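Ribonuclease (Nicotiana glutinosa, PDB 1IYB) cleaves RNA, as a member of the ribonuclease T2 family, and binds guanosine-5'-monophosphate in its pocket. Local coordinates at residues Ser62-Ser67 / Ala92-Glu97. Numbering follows the deposited sequence.
Sequences SPYDQS and AFWSHE. With 5GP (guanosine-5'-monophosphate), chain C.
The ring of Y64 lies flat against the backbone of a helix: S95 CA sits 3.9 Å from its centroid, 25° off the ring normal, in a CH-pi contact. Serine suits this spot, since its small side chain lets a ring come so close; S95 CB also touches Y64 CD2 at 3.5 Å. Tyrosine offers a flat face to the helix and a hydroxyl to the indole rim. With CG anti to the backbone N (chi1 175°), it runs beside W94, the two side chains pointing the same way, and its CZ packs on W94 CB. Q66 reaches the edge of the wide indole with its extended chain, NE2 standing 3.9 Å from W94 CE3, the amide inclined to the ring. This long amide links two hydroxyls: NE2 gives a weak hydrogen bond to Y64 OH, and its stronger hydrogen-bond partner is S91 OG. W94 NE1 is satisfied by W80 O. The loop 62-67 thus packs on the W94 and S95 side of helix 91-102, whose other side carries part of the nucleotide site of this T2-family ribonuclease. There F93 lays one face parallel to the guanine, whose C5 lies 3.5 Å above the phenyl plane and over its centre, and W80 meets the phenyl ring edge-to-face. A leucine in place of F93 would probably cost the base this flat aromatic surface and leave it freer to shift. Almost one turn on, H96 donates from NE2 to O5' of the nucleotide at 2.8 Å with an N-H...O angle of 148°. E97 brings OE1 within 2.5 Å of phosphate O2P, and W46 NE1 holds its OE2.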
ATOM      1  N   SER A  62      -9.811 -10.748   9.793  1.00 11.79           N
ATOM      2  CA  SER A  62     -10.198  -9.930  10.931  1.00 13.21           C
ATOM      3  C   SER A  62     -10.910  -8.694  10.391  1.00 11.75           C
ATOM      4  O   SER A  62     -10.432  -7.570  10.537  1.00 11.20           O
ATOM      5  CB  SER A  62      -8.971  -9.517  11.739  1.00 14.38           C
ATOM      6  OG  SER A  62      -9.333  -8.637  12.788  1.00 22.72           O
ATOM      7  N   PRO A  63     -12.065  -8.890   9.743  1.00 10.38           N
ATOM      8  CA  PRO A  63     -12.814  -7.760   9.189  1.00  9.60           C
ATOM      9  C   PRO A  63     -13.395  -6.849  10.266  1.00  9.30           C
ATOM     10  O   PRO A  63     -13.641  -7.279  11.389  1.00  9.60           O
ATOM     11  CB  PRO A  63     -13.896  -8.445   8.358  1.00 10.58           C
ATOM     12  CG  PRO A  63     -14.165  -9.681   9.136  1.00 11.17           C
ATOM     13  CD  PRO A  63     -12.777 -10.159   9.507  1.00 10.68           C
ATOM     14  N   TYR A  64     -13.594  -5.582   9.913  1.00  9.17           N
ATOM     15  CA  TYR A  64     -14.168  -4.612  10.837  1.00  9.94           C
ATOM     16  C   TYR A  64     -15.536  -5.120  11.293  1.00 10.85           C
ATOM     17  O   TYR A  64     -16.328  -5.603  10.478  1.00 11.41           O
ATOM     18  CB  TYR A  64     -14.321  -3.261  10.133  1.00  9.54           C
ATOM     19  CG  TYR A  64     -15.024  -2.196  10.944  1.00  9.77           C
ATOM     20  CD1 TYR A  64     -14.448  -1.673  12.104  1.00  9.24           C
ATOM     21  CD2 TYR A  64     -16.262  -1.696  10.541  1.00 11.62           C
ATOM     22  CE1 TYR A  64     -15.089  -0.675  12.839  1.00 10.52           C
ATOM     23  CE2 TYR A  64     -16.909  -0.700  11.268  1.00 10.14           C
ATOM     24  CZ  TYR A  64     -16.318  -0.194  12.413  1.00  9.74           C
ATOM     25  OH  TYR A  64     -16.948   0.805  13.124  1.00 11.64           O
ATOM     26  N   ASP A  65     -15.799  -5.014  12.592  1.00 11.54           N
ATOM     27  CA  ASP A  65     -17.065  -5.454  13.182  1.00 11.74           C
ATOM     28  C   ASP A  65     -17.548  -4.342  14.111  1.00 11.39           C
ATOM     29  O   ASP A  65     -17.181  -4.301  15.286  1.00 10.83           O
ATOM     30  CB  ASP A  65     -16.845  -6.745  13.979  1.00 13.64           C
ATOM     31  CG  ASP A  65     -18.129  -7.301  14.567  1.00 15.86           C
ATOM     32  OD1 ASP A  65     -18.055  -8.326  15.281  1.00 16.84           O
ATOM     33  OD2 ASP A  65     -19.206  -6.720  14.316  1.00 16.71           O
ATOM     34  N   GLN A  66     -18.374  -3.442  13.587  1.00 11.47           N
ATOM     35  CA  GLN A  66     -18.848  -2.320  14.384  1.00 11.99           C
ATOM     36  C   GLN A  66     -19.545  -2.705  15.688  1.00 12.58           C
ATOM     37  O   GLN A  66     -19.553  -1.926  16.637  1.00 11.97           O
ATOM     38  CB  GLN A  66     -19.750  -1.407  13.542  1.00 12.43           C
ATOM     39  CG  GLN A  66     -20.196  -0.145  14.276  1.00 13.85           C
ATOM     40  CD  GLN A  66     -20.491   1.022  13.347  1.00 15.15           C
ATOM     41  OE1 GLN A  66     -21.457   1.761  13.551  1.00 17.52           O
ATOM     42  NE2 GLN A  66     -19.652   1.206  12.335  1.00 11.22           N
ATOM     43  N   SER A  67     -20.113  -3.905  15.755  1.00 13.20           N
ATOM     44  CA  SER A  67     -20.785  -4.323  16.984  1.00 14.91           C
ATOM     45  C   SER A  67     -19.806  -4.407  18.160  1.00 14.77           C
ATOM     46  O   SER A  67     -20.202  -4.255  19.316  1.00 15.81           O
ATOM     47  CB  SER A  67     -21.482  -5.674  16.789  1.00 16.53           C
ATOM     48  OG  SER A  67     -20.544  -6.723  16.632  1.00 18.81           O
ATOM     49  N   ALA A  92     -17.450   3.556   6.893  1.00  8.66           N
ATOM     50  CA  ALA A  92     -16.516   3.152   5.843  1.00  8.99           C
ATOM     51  C   ALA A  92     -15.105   3.619   6.192  1.00  8.89           C
ATOM     52  O   ALA A  92     -14.121   2.925   5.925  1.00  9.01           O
ATOM     53  CB  ALA A  92     -16.945   3.734   4.498  1.00  9.83           C
ATOM     54  N   PHE A  93     -15.013   4.800   6.794  1.00  7.71           N
ATOM     55  CA  PHE A  93     -13.729   5.369   7.182  1.00  7.90           C
ATOM     56  C   PHE A  93     -13.137   4.548   8.332  1.00  6.98           C
ATOM     57  O   PHE A  93     -11.971   4.150   8.283  1.00  5.90           O
ATOM     58  CB  PHE A  93     -13.944   6.835   7.593  1.00  7.70           C
ATOM     59  CG  PHE A  93     -12.673   7.613   7.858  1.00  7.60           C
ATOM     60  CD1 PHE A  93     -11.456   7.231   7.303  1.00  7.99           C
ATOM     61  CD2 PHE A  93     -12.718   8.768   8.634  1.00  7.78           C
ATOM     62  CE1 PHE A  93     -10.304   7.989   7.513  1.00  7.95           C
ATOM     63  CE2 PHE A  93     -11.573   9.536   8.853  1.00  7.48           C
ATOM     64  CZ  PHE A  93     -10.360   9.144   8.290  1.00  7.97           C
ATOM     65  N   TRP A  94     -13.945   4.281   9.353  1.00  6.74           N
ATOM     66  CA  TRP A  94     -13.480   3.504  10.501  1.00  5.68           C
ATOM     67  C   TRP A  94     -13.079   2.089  10.086  1.00  6.83           C
ATOM     68  O   TRP A  94     -12.061   1.554  10.547  1.00  5.89           O
ATOM     69  CB  TRP A  94     -14.564   3.458  11.587  1.00  6.27           C
ATOM     70  CG  TRP A  94     -15.029   4.830  11.977  1.00  5.57           C
ATOM     71  CD1 TRP A  94     -14.273   5.968  12.006  1.00  7.36           C
ATOM     72  CD2 TRP A  94     -16.351   5.216  12.372  1.00  6.57           C
ATOM     73  NE1 TRP A  94     -15.044   7.040  12.387  1.00  4.56           N
ATOM     74  CE2 TRP A  94     -16.323   6.609  12.618  1.00  5.62           C
ATOM     75  CE3 TRP A  94     -17.556   4.522  12.540  1.00  6.67           C
ATOM     76  CZ2 TRP A  94     -17.454   7.324  13.025  1.00  6.95           C
ATOM     77  CZ3 TRP A  94     -18.683   5.234  12.946  1.00  7.61           C
ATOM     78  CH2 TRP A  94     -18.620   6.622  13.183  1.00  7.61           C
ATOM     79  N   SER A  95     -13.873   1.486   9.206  1.00  7.01           N
ATOM     80  CA  SER A  95     -13.582   0.135   8.730  1.00  7.08           C
ATOM     81  C   SER A  95     -12.242   0.125   8.004  1.00  7.07           C
ATOM     82  O   SER A  95     -11.421  -0.764   8.212  1.00  7.77           O
ATOM     83  CB  SER A  95     -14.677  -0.353   7.780  1.00  7.19           C
ATOM     84  OG  SER A  95     -14.347  -1.629   7.248  1.00 10.21           O
ATOM     85  N   HIS A  96     -12.031   1.122   7.151  1.00  6.71           N
ATOM     86  CA  HIS A  96     -10.787   1.238   6.400  1.00  6.69           C
ATOM     87  C   HIS A  96      -9.578   1.347   7.328  1.00  6.86           C
ATOM     88  O   HIS A  96      -8.555   0.697   7.113  1.00  7.39           O
ATOM     89  CB  HIS A  96     -10.841   2.465   5.484  1.00  7.53           C
ATOM     90  CG  HIS A  96      -9.533   2.792   4.837  1.00  8.84           C
ATOM     91  ND1 HIS A  96      -9.001   2.042   3.812  1.00  9.79           N
ATOM     92  CD2 HIS A  96      -8.631   3.769   5.096  1.00  9.13           C
ATOM     93  CE1 HIS A  96      -7.827   2.543   3.465  1.00  9.21           C
ATOM     94  NE2 HIS A  96      -7.579   3.591   4.230  1.00  9.91           N
ATOM     95  N   GLU A  97      -9.688   2.174   8.360  1.00  6.07           N
ATOM     96  CA  GLU A  97      -8.579   2.340   9.285  1.00  6.23           C
ATOM     97  C   GLU A  97      -8.283   1.056  10.051  1.00  5.60           C
ATOM     98  O   GLU A  97      -7.117   0.727  10.291  1.00  5.50           O
ATOM     99  CB  GLU A  97      -8.857   3.507  10.240  1.00  7.05           C
ATOM    100  CG  GLU A  97      -8.850   4.860   9.528  1.00  7.82           C
ATOM    101  CD  GLU A  97      -7.505   5.181   8.886  1.00  8.58           C
ATOM    102  OE1 GLU A  97      -7.489   5.626   7.717  1.00  7.44           O
ATOM    103  OE2 GLU A  97      -6.465   4.997   9.555  1.00  7.48           O
TER
HETATM  104  P   5GP C1295      -4.693   5.945   5.225  1.00 17.27           P
HETATM  105  O1P 5GP C1295      -3.647   5.008   4.803  1.00 22.43           O
HETATM  106  O2P 5GP C1295      -5.203   5.646   6.621  1.00 17.29           O
HETATM  107  O3P 5GP C1295      -4.179   7.423   5.120  1.00 15.46           O
HETATM  108  O5' 5GP C1295      -6.004   5.923   4.243  1.00 23.32           O
HETATM  109  C5' 5GP C1295      -7.092   6.909   4.386  1.00 23.26           C
HETATM  110  C4' 5GP C1295      -8.251   6.735   3.375  1.00 23.80           C
HETATM  111  O4' 5GP C1295      -9.518   6.883   4.160  1.00 22.23           O
HETATM  112  C3' 5GP C1295      -8.431   7.747   2.247  1.00 25.00           C
HETATM  113  O3' 5GP C1295      -7.658   7.463   1.091  1.00 27.95           O
HETATM  114  C2' 5GP C1295      -9.930   7.712   1.929  1.00 22.11           C
HETATM  115  O2' 5GP C1295     -10.260   6.689   0.965  1.00 25.46           O
HETATM  116  C1' 5GP C1295     -10.553   7.456   3.292  1.00 19.37           C
HETATM  117  N9  5GP C1295     -11.293   8.559   3.983  1.00 13.15           N
HETATM  118  C8  5GP C1295     -12.627   8.649   4.313  1.00 12.91           C
HETATM  119  N7  5GP C1295     -12.965   9.708   5.019  1.00 10.16           N
HETATM  120  C5  5GP C1295     -11.730  10.373   5.161  1.00 10.74           C
HETATM  121  C6  5GP C1295     -11.450  11.604   5.842  1.00  9.86           C
HETATM  122  O6  5GP C1295     -12.230  12.334   6.442  1.00  9.06           O
HETATM  123  N1  5GP C1295     -10.063  11.944   5.758  1.00 11.19           N
HETATM  124  C2  5GP C1295      -9.110  11.171   5.097  1.00 13.01           C
HETATM  125  N2  5GP C1295      -7.862  11.682   5.141  1.00 11.66           N
HETATM  126  N3  5GP C1295      -9.371  10.015   4.457  1.00 12.50           N
HETATM  127  C4  5GP C1295     -10.704   9.679   4.531  1.00 12.57           C